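Local coordinates for protein translation initiation factor 6 (Methanocaldococcus jannaschii, PDB 1G61) that binds to the 50S ribosomal subunit and keeps it from joining the 30S subunit to form the 70S initiation complex, at residues A65-L70 against T113-A118; T21-T26 against A202-A207; L72-E77 against K103-G108. All blocks are in the same frame, centred on the assembly; numbering follows the deposited sequence.

How the contacts relate
Contacts 1 and 2, with centres about 12 Å apart, are two versions of one joint in the pentein fold of IF6, a ring of five β/α units. In each, an asparagine amide reaches a backbone carbonyl of the other turn, and an acidic side chain takes a backbone N-H in return. They also touch each other: T22 CG2 lies 3.5 Å from A65 O. Contact 3 is different, an apolar and water-bridged contact whose first segment shares strand 69-73 with contact 1. Its centre lies about 17 Å from that of contact 1 and about 22 Å from that of contact 2. Along the chain, contact 3 nests inside contact 1, and contact 1 inside contact 2.

Contact 1 of 3, residues A65-L70 against T113-A118; sequences ANKYGL and TNDKGA
N66 and D115 each send a side chain across to the backbone of the facing turn. The amide of N66 gives a nearly straight bond (169°) from ND2 to N114 O at 3.0 Å, with the acceptor in the amide plane. K67 N donates to D115 OD1 at 2.8 Å and meets the carboxylate from above its plane. The two side chains run antiparallel alongside each other, their amide and carboxylate planes 72° apart. Each turn is braced from within by an asparagine: N66 OD1 collects Y68 N and G69 N, while N114 OD1 collects K116 N and G117 N, an Asx turn extended to an Asx motif in each. With CG between the backbone N and the carbonyl carbon (chi1 72°), N66 can serve its own turn with OD1 and the facing one with ND2. Packing is lighter: T113 CG2 rests 3.7 Å from A65 O, and D115 O lies at the edge of the Y68 ring. A water joins A65 O to T113 O. These are hairpin bends between strands 64-65 and 69-73 and between 111-113 and 117-120; L135, ending helix 128-135, accepts a second bond from N66 ND2, and N158 binds D115 OD2.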
loop_
_atom_site.group_PDB
_atom_site.type_symbol
_atom_site.label_atom_id
_atom_site.label_comp_id
_atom_site.label_asym_id
_atom_site.label_seq_id
_atom_site.Cartn_x
_atom_site.Cartn_y
_atom_site.Cartn_z
ATOM N N ALA A 65 3.380 4.842 2.331
ATOM C CA ALA A 65 2.989 6.185 2.710
ATOM C C ALA A 65 1.662 6.183 3.447
ATOM O O ALA A 65 0.862 5.250 3.301
ATOM C CB ALA A 65 2.868 7.122 1.502
ATOM N N ASN A 66 1.483 7.231 4.233
ATOM C CA ASN A 66 0.152 7.450 4.829
ATOM C C ASN A 66 -0.056 8.968 4.826
ATOM O O ASN A 66 0.637 9.693 4.084
ATOM C CB ASN A 66 -0.007 6.770 6.175
ATOM C CG ASN A 66 0.764 7.399 7.314
ATOM O OD1 ASN A 66 1.540 8.355 7.085
ATOM N ND2 ASN A 66 0.541 6.887 8.539
ATOM N N LYS A 67 -1.017 9.467 5.613
ATOM C CA LYS A 67 -1.266 10.935 5.597
ATOM C C LYS A 67 -0.069 11.713 6.131
ATOM O O LYS A 67 0.106 12.894 5.778
ATOM C CB LYS A 67 -2.460 11.270 6.473
ATOM C CG LYS A 67 -2.961 12.709 6.310
ATOM C CD LYS A 67 -4.077 13.049 7.359
ATOM C CE LYS A 67 -3.442 13.480 8.664
ATOM N NZ LYS A 67 -4.449 13.709 9.754
ATOM N N TYR A 68 0.727 11.083 6.992
ATOM C CA TYR A 68 1.788 11.767 7.744
ATOM C C TYR A 68 3.181 11.586 7.160
ATOM O O TYR A 68 4.007 12.495 7.355
ATOM C CB TYR A 68 1.801 11.241 9.182
ATOM C CG TYR A 68 0.517 11.577 9.942
ATOM C CD1 TYR A 68 -0.423 10.590 10.266
ATOM C CD2 TYR A 68 0.252 12.876 10.346
ATOM C CE1 TYR A 68 -1.588 10.861 10.964
ATOM C CE2 TYR A 68 -0.915 13.168 11.032
ATOM C CZ TYR A 68 -1.834 12.173 11.335
ATOM O OH TYR A 68 -2.961 12.535 12.036
ATOM N N GLY A 69 3.444 10.451 6.503
ATOM C CA GLY A 69 4.821 10.169 6.155
ATOM C C GLY A 69 4.925 9.398 4.862
ATOM O O GLY A 69 3.951 8.771 4.383
ATOM N N LEU A 70 6.114 9.420 4.289
ATOM C CA LEU A 70 6.459 8.656 3.085
ATOM C C LEU A 70 7.798 8.007 3.349
ATOM O O LEU A 70 8.770 8.741 3.617
ATOM C CB LEU A 70 6.541 9.589 1.859
ATOM C CG LEU A 70 7.123 8.934 0.559
ATOM C CD1 LEU A 70 6.245 7.823 0.059
ATOM C CD2 LEU A 70 7.358 10.015 -0.473
ATOM N N THR A 113 0.379 -0.071 6.525
ATOM C CA THR A 113 -0.015 1.078 7.339
ATOM C C THR A 113 -1.275 1.725 6.827
ATOM O O THR A 113 -1.500 1.816 5.613
ATOM C CB THR A 113 1.128 2.102 7.404
ATOM O OG1 THR A 113 0.850 3.073 8.446
ATOM C CG2 THR A 113 1.371 2.860 6.082
ATOM N N ASN A 114 -2.065 2.244 7.782
ATOM C CA ASN A 114 -3.066 3.245 7.402
ATOM C C ASN A 114 -2.718 4.523 8.175
ATOM O O ASN A 114 -1.539 4.705 8.577
ATOM C CB ASN A 114 -4.500 2.775 7.581
ATOM C CG ASN A 114 -4.870 2.452 9.011
ATOM O OD1 ASN A 114 -4.097 2.723 9.943
ATOM N ND2 ASN A 114 -6.074 1.883 9.199
ATOM N N ASP A 115 -3.665 5.420 8.433
ATOM C CA ASP A 115 -3.370 6.664 9.154
ATOM C C ASP A 115 -3.530 6.501 10.661
ATOM O O ASP A 115 -3.419 7.535 11.343
ATOM C CB ASP A 115 -4.312 7.784 8.664
ATOM C CG ASP A 115 -4.029 8.126 7.215
ATOM O OD1 ASP A 115 -2.963 7.778 6.678
ATOM O OD2 ASP A 115 -4.897 8.718 6.538
ATOM N N LYS A 116 -3.770 5.280 11.140
ATOM C CA LYS A 116 -4.026 4.999 12.543
ATOM C C LYS A 116 -3.105 3.937 13.119
ATOM O O LYS A 116 -2.987 3.906 14.358
ATOM C CB LYS A 116 -5.520 4.577 12.784
ATOM C CG LYS A 116 -6.464 5.730 12.410
ATOM C CD LYS A 116 -7.927 5.350 12.429
ATOM C CE LYS A 116 -8.332 4.593 11.182
ATOM N NZ LYS A 116 -9.785 4.228 11.228
ATOM N N GLY A 117 -2.437 3.101 12.303
ATOM C CA GLY A 117 -1.568 2.029 12.861
ATOM C C GLY A 117 -0.765 1.415 11.709
ATOM O O GLY A 117 -1.141 1.530 10.534
ATOM N N ALA A 118 0.307 0.764 12.119
ATOM C CA ALA A 118 1.186 0.091 11.145
ATOM C C ALA A 118 1.722 -1.191 11.730
ATOM O O ALA A 118 2.017 -1.282 12.940
ATOM C CB ALA A 118 2.339 1.052 10.764
HETATM O O HOH W 1 -1.514 4.354 4.182
#

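Contact 2 of 3, residues T21-T26 against A202-A207; sequences TTEEIT and ANSKGA
Two tight turns meet here, an ST turn at T22 and an Asx turn at N203, where the first and last β/α units of the pentein ring come side by side; the strand after the N203 turn pairs with M3 and I5, consistent with the velcro closure described for this fold. N203 ND2 reaches across to T22 O at 3.0 Å, nearly straight (169°) and with the acceptor in the amide plane. Its OD1 meanwhile takes K205 N and G206 N of its own turn. Were N203 an alanine, T22 O would probably lose this donor and the 203-206 turn the brace that holds its N-H groups. E23 grips S204 twice: OE2 receives S204 N at 2.8 Å on its syn lone pair, and OE1 receives S204 OG at 2.7 Å, from the syn side but 33° out of the carboxylate plane. The glutamate's bend at chi2 (-68°) folds its carboxylate over to the serine. K205 crosses E23 obliquely, lays CE 3.4 Å from E23 OE1 and donates from NZ to E23 O at 2.7 Å. T21 CG2 packs on A202 O at 3.2 Å. N203 ND2 and K205 NZ have further acceptors, L44 O and E45 O. With K205 NZ 4.2 Å from E23 OE1, short of a salt bridge, the lysine would still be expected to favour a charged carboxylate, both oxygens of which S204 holds.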
loop_
_atom_site.group_PDB
_atom_site.type_symbol
_atom_site.label_atom_id
_atom_site.label_comp_id
_atom_site.label_asym_id
_atom_site.label_seq_id
_atom_site.Cartn_x
_atom_site.Cartn_y
_atom_site.Cartn_z
ATOM N N THR A 21 -1.109 3.957 -2.616
ATOM C CA THR A 21 -1.971 5.115 -2.408
ATOM C C THR A 21 -2.172 5.431 -0.923
ATOM O O THR A 21 -2.059 4.560 -0.050
ATOM C CB THR A 21 -3.358 4.845 -3.059
ATOM O OG1 THR A 21 -4.071 6.101 -3.195
ATOM C CG2 THR A 21 -4.222 3.844 -2.314
ATOM N N THR A 22 -2.485 6.698 -0.691
ATOM C CA THR A 22 -3.005 7.156 0.585
ATOM C C THR A 22 -4.396 7.734 0.289
ATOM O O THR A 22 -4.945 7.525 -0.809
ATOM C CB THR A 22 -2.084 8.179 1.250
ATOM O OG1 THR A 22 -2.152 9.416 0.544
ATOM C CG2 THR A 22 -0.657 7.665 1.232
ATOM N N GLU A 23 -4.971 8.450 1.268
ATOM C CA GLU A 23 -6.191 9.221 0.989
ATOM C C GLU A 23 -5.889 10.383 0.044
ATOM O O GLU A 23 -6.845 10.844 -0.610
ATOM C CB GLU A 23 -6.835 9.793 2.252
ATOM C CG GLU A 23 -7.240 8.727 3.272
ATOM C CD GLU A 23 -8.376 7.876 2.759
ATOM O OE1 GLU A 23 -9.339 8.410 2.155
ATOM O OE2 GLU A 23 -8.343 6.642 2.963
ATOM N N GLU A 24 -4.651 10.853 -0.045
ATOM C CA GLU A 24 -4.360 12.100 -0.776
ATOM C C GLU A 24 -3.542 11.904 -2.026
ATOM O O GLU A 24 -3.733 12.650 -3.017
ATOM C CB GLU A 24 -3.679 13.123 0.144
ATOM C CG GLU A 24 -4.541 13.540 1.335
ATOM C CD GLU A 24 -4.593 12.688 2.593
ATOM O OE1 GLU A 24 -3.694 11.814 2.899
ATOM O OE2 GLU A 24 -5.578 12.857 3.401
ATOM N N ILE A 25 -2.635 10.925 -2.031
ATOM C CA ILE A 25 -1.732 10.765 -3.189
ATOM C C ILE A 25 -1.694 9.318 -3.639
ATOM O O ILE A 25 -1.938 8.409 -2.861
ATOM C CB ILE A 25 -0.282 11.201 -2.861
ATOM C CG1 ILE A 25 0.476 10.303 -1.865
ATOM C CG2 ILE A 25 -0.276 12.680 -2.469
ATOM C CD1 ILE A 25 1.923 10.721 -1.626
ATOM N N THR A 26 -1.349 9.093 -4.891
ATOM C CA THR A 26 -1.069 7.804 -5.440
ATOM C C THR A 26 0.216 7.857 -6.244
ATOM O O THR A 26 0.359 8.782 -7.033
ATOM C CB THR A 26 -2.225 7.340 -6.364
ATOM O OG1 THR A 26 -3.467 7.423 -5.622
ATOM C CG2 THR A 26 -1.957 5.921 -6.822
ATOM N N ALA A 202 -5.913 0.597 -2.412
ATOM C CA ALA A 202 -7.195 1.101 -1.954
ATOM C C ALA A 202 -7.025 2.203 -0.894
ATOM O O ALA A 202 -6.028 2.240 -0.172
ATOM C CB ALA A 202 -7.987 -0.034 -1.302
ATOM N N ASN A 203 -8.040 3.027 -0.816
ATOM C CA ASN A 203 -8.183 3.958 0.306
ATOM C C ASN A 203 -9.657 3.922 0.732
ATOM O O ASN A 203 -10.402 3.024 0.337
ATOM C CB ASN A 203 -7.628 5.353 -0.009
ATOM C CG ASN A 203 -8.356 6.024 -1.138
ATOM O OD1 ASN A 203 -9.514 5.676 -1.438
ATOM N ND2 ASN A 203 -7.736 7.022 -1.802
ATOM N N SER A 204 -10.073 4.876 1.583
ATOM C CA SER A 204 -11.450 4.839 2.090
ATOM C C SER A 204 -12.466 5.181 1.007
ATOM O O SER A 204 -13.677 5.000 1.260
ATOM C CB SER A 204 -11.604 5.803 3.282
ATOM O OG SER A 204 -11.579 7.144 2.790
ATOM N N LYS A 205 -12.018 5.702 -0.149
ATOM C CA LYS A 205 -12.898 6.198 -1.181
ATOM C C LYS A 205 -13.051 5.216 -2.341
ATOM O O LYS A 205 -14.072 5.275 -3.015
ATOM C CB LYS A 205 -12.395 7.570 -1.691
ATOM C CG LYS A 205 -12.504 8.626 -0.596
ATOM C CD LYS A 205 -11.752 9.888 -0.924
ATOM C CE LYS A 205 -10.253 9.615 -0.892
ATOM N NZ LYS A 205 -9.522 10.902 -1.159
ATOM N N GLY A 206 -12.089 4.339 -2.592
ATOM C CA GLY A 206 -12.179 3.454 -3.725
ATOM C C GLY A 206 -10.997 2.501 -3.745
ATOM O O GLY A 206 -10.122 2.541 -2.869
ATOM N N ALA A 207 -11.015 1.597 -4.736
ATOM C CA ALA A 207 -9.917 0.629 -4.889
ATOM C C ALA A 207 -9.671 0.361 -6.373
ATOM O O ALA A 207 -10.578 0.426 -7.225
ATOM C CB ALA A 207 -10.241 -0.674 -4.190
HETATM O O HOH W 2 -4.860 3.947 1.656
#

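Contact 3 of 3, residues L72-E77 against K103-G108; sequences LPKIVE and KNTALG
The peptide group between L72 and P73 has one face covered by L107: CD1 of the leucine sits over L72 C at 3.4 Å and 3.5 Å from P73 N. The puckered ring of P73 turns its CB corner to T105, with CB 3.4 Å from T105 O, while its CD reaches toward the same L107 methyl at 4.2 Å. The leucine comes within range because CG stands anti to the carbonyl carbon (chi1 -56°), sending the branch from the helix start to the strand end. T105 CG2 touches I75 CG2 at 4.1 Å, the two side chains crossing at about a right angle, and K74 CG lies near T105 CG2 as well. At the outer end the contact turns polar: one water accepts from K74 NZ at 3.0 Å and donates to K103 O at 2.7 Å, and K74 NZ and K103 NZ, like charges, stay 5.5 Å apart. A type I turn from P73 to V76 carries the chain from strand 69-73 toward helix 78-90. After that helix comes the parallel strand 96-100, a β-α-β crossover, and the loop beyond it, with an Asx turn at N104, folds back over the first strand's end.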
loop_
_atom_site.group_PDB
_atom_site.type_symbol
_atom_site.label_atom_id
_atom_site.label_comp_id
_atom_site.label_asym_id
_atom_site.label_seq_id
_atom_site.Cartn_x
_atom_site.Cartn_y
_atom_site.Cartn_z
ATOM N N LEU A 72 11.010 5.761 2.036
ATOM C CA LEU A 72 11.718 5.421 0.795
ATOM C C LEU A 72 12.915 4.556 1.174
ATOM O O LEU A 72 13.507 4.745 2.239
ATOM C CB LEU A 72 12.153 6.705 0.119
ATOM C CG LEU A 72 11.004 7.561 -0.412
ATOM C CD1 LEU A 72 11.517 8.960 -0.765
ATOM C CD2 LEU A 72 10.355 6.900 -1.623
ATOM N N PRO A 73 13.324 3.646 0.289
ATOM C CA PRO A 73 14.482 2.793 0.541
ATOM C C PRO A 73 15.773 3.534 0.237
ATOM O O PRO A 73 15.810 4.607 -0.415
ATOM C CB PRO A 73 14.243 1.642 -0.459
ATOM C CG PRO A 73 13.659 2.337 -1.664
ATOM C CD PRO A 73 12.695 3.337 -1.022
ATOM N N LYS A 74 16.894 2.917 0.705
ATOM C CA LYS A 74 18.181 3.588 0.577
ATOM C C LYS A 74 18.596 3.757 -0.881
ATOM O O LYS A 74 19.495 4.563 -1.163
ATOM C CB LYS A 74 19.260 2.823 1.364
ATOM C CG LYS A 74 19.526 1.422 0.807
ATOM C CD LYS A 74 20.527 0.682 1.688
ATOM C CE LYS A 74 20.706 -0.756 1.220
ATOM N NZ LYS A 74 21.974 -1.355 1.726
ATOM N N ILE A 75 18.012 2.999 -1.798
ATOM C CA ILE A 75 18.383 3.065 -3.211
ATOM C C ILE A 75 17.676 4.211 -3.908
ATOM O O ILE A 75 17.886 4.388 -5.119
ATOM C CB ILE A 75 18.078 1.708 -3.897
ATOM C CG1 ILE A 75 16.607 1.269 -3.806
ATOM C CG2 ILE A 75 19.013 0.593 -3.432
ATOM C CD1 ILE A 75 16.289 0.048 -4.677
ATOM N N VAL A 76 16.809 4.996 -3.226
ATOM C CA VAL A 76 16.157 6.089 -3.947
ATOM C C VAL A 76 17.228 7.024 -4.484
ATOM O O VAL A 76 18.226 7.317 -3.823
ATOM C CB VAL A 76 15.102 6.774 -3.040
ATOM C CG1 VAL A 76 15.784 7.541 -1.893
ATOM C CG2 VAL A 76 14.216 7.698 -3.844
ATOM N N GLU A 77 17.036 7.505 -5.704
ATOM C CA GLU A 77 18.030 8.336 -6.369
ATOM C C GLU A 77 17.767 9.800 -6.120
ATOM O O GLU A 77 16.612 10.179 -5.884
ATOM C CB GLU A 77 18.020 7.998 -7.886
ATOM C CG GLU A 77 18.342 6.501 -8.016
ATOM C CD GLU A 77 18.359 5.946 -9.411
ATOM O OE1 GLU A 77 18.213 6.694 -10.401
ATOM O OE2 GLU A 77 18.532 4.724 -9.642
ATOM N N LYS A 103 18.804 -3.010 4.794
ATOM C CA LYS A 103 19.403 -3.789 3.721
ATOM C C LYS A 103 18.345 -4.365 2.795
ATOM O O LYS A 103 18.595 -4.519 1.610
ATOM C CB LYS A 103 20.295 -4.889 4.297
ATOM C CG LYS A 103 21.615 -4.398 4.904
ATOM C CD LYS A 103 22.418 -5.500 5.567
ATOM C CE LYS A 103 23.783 -5.086 6.121
ATOM N NZ LYS A 103 24.699 -4.930 4.949
ATOM N N ASN A 104 17.178 -4.683 3.346
ATOM C CA ASN A 104 16.041 -5.118 2.538
ATOM C C ASN A 104 15.301 -3.862 2.095
ATOM O O ASN A 104 14.694 -3.195 2.925
ATOM C CB ASN A 104 15.128 -6.055 3.340
ATOM C CG ASN A 104 14.108 -6.742 2.457
ATOM O OD1 ASN A 104 13.753 -6.228 1.378
ATOM N ND2 ASN A 104 13.589 -7.901 2.868
ATOM N N THR A 105 15.336 -3.578 0.794
ATOM C CA THR A 105 14.777 -2.327 0.273
ATOM C C THR A 105 13.283 -2.406 -0.042
ATOM O O THR A 105 12.709 -1.401 -0.438
ATOM C CB THR A 105 15.515 -1.883 -1.003
ATOM O OG1 THR A 105 15.426 -2.992 -1.928
ATOM C CG2 THR A 105 16.957 -1.596 -0.688
ATOM N N ALA A 106 12.658 -3.580 0.152
ATOM C CA ALA A 106 11.239 -3.767 -0.249
ATOM C C ALA A 106 10.278 -3.277 0.824
ATOM O O ALA A 106 9.489 -4.045 1.393
ATOM C CB ALA A 106 10.995 -5.235 -0.609
ATOM N N LEU A 107 10.375 -1.979 1.148
ATOM C CA LEU A 107 9.628 -1.443 2.279
ATOM C C LEU A 107 8.117 -1.692 2.146
ATOM O O LEU A 107 7.459 -1.979 3.165
ATOM C CB LEU A 107 9.854 0.059 2.431
ATOM C CG LEU A 107 11.314 0.497 2.561
ATOM C CD1 LEU A 107 11.374 2.008 2.726
ATOM C CD2 LEU A 107 12.025 -0.219 3.734
ATOM N N GLY A 108 7.598 -1.562 0.933
ATOM C CA GLY A 108 6.164 -1.766 0.720
ATOM C C GLY A 108 5.729 -3.187 0.941
ATOM O O GLY A 108 4.581 -3.470 1.279
HETATM O O HOH W 3 21.102 -4.005 0.679
#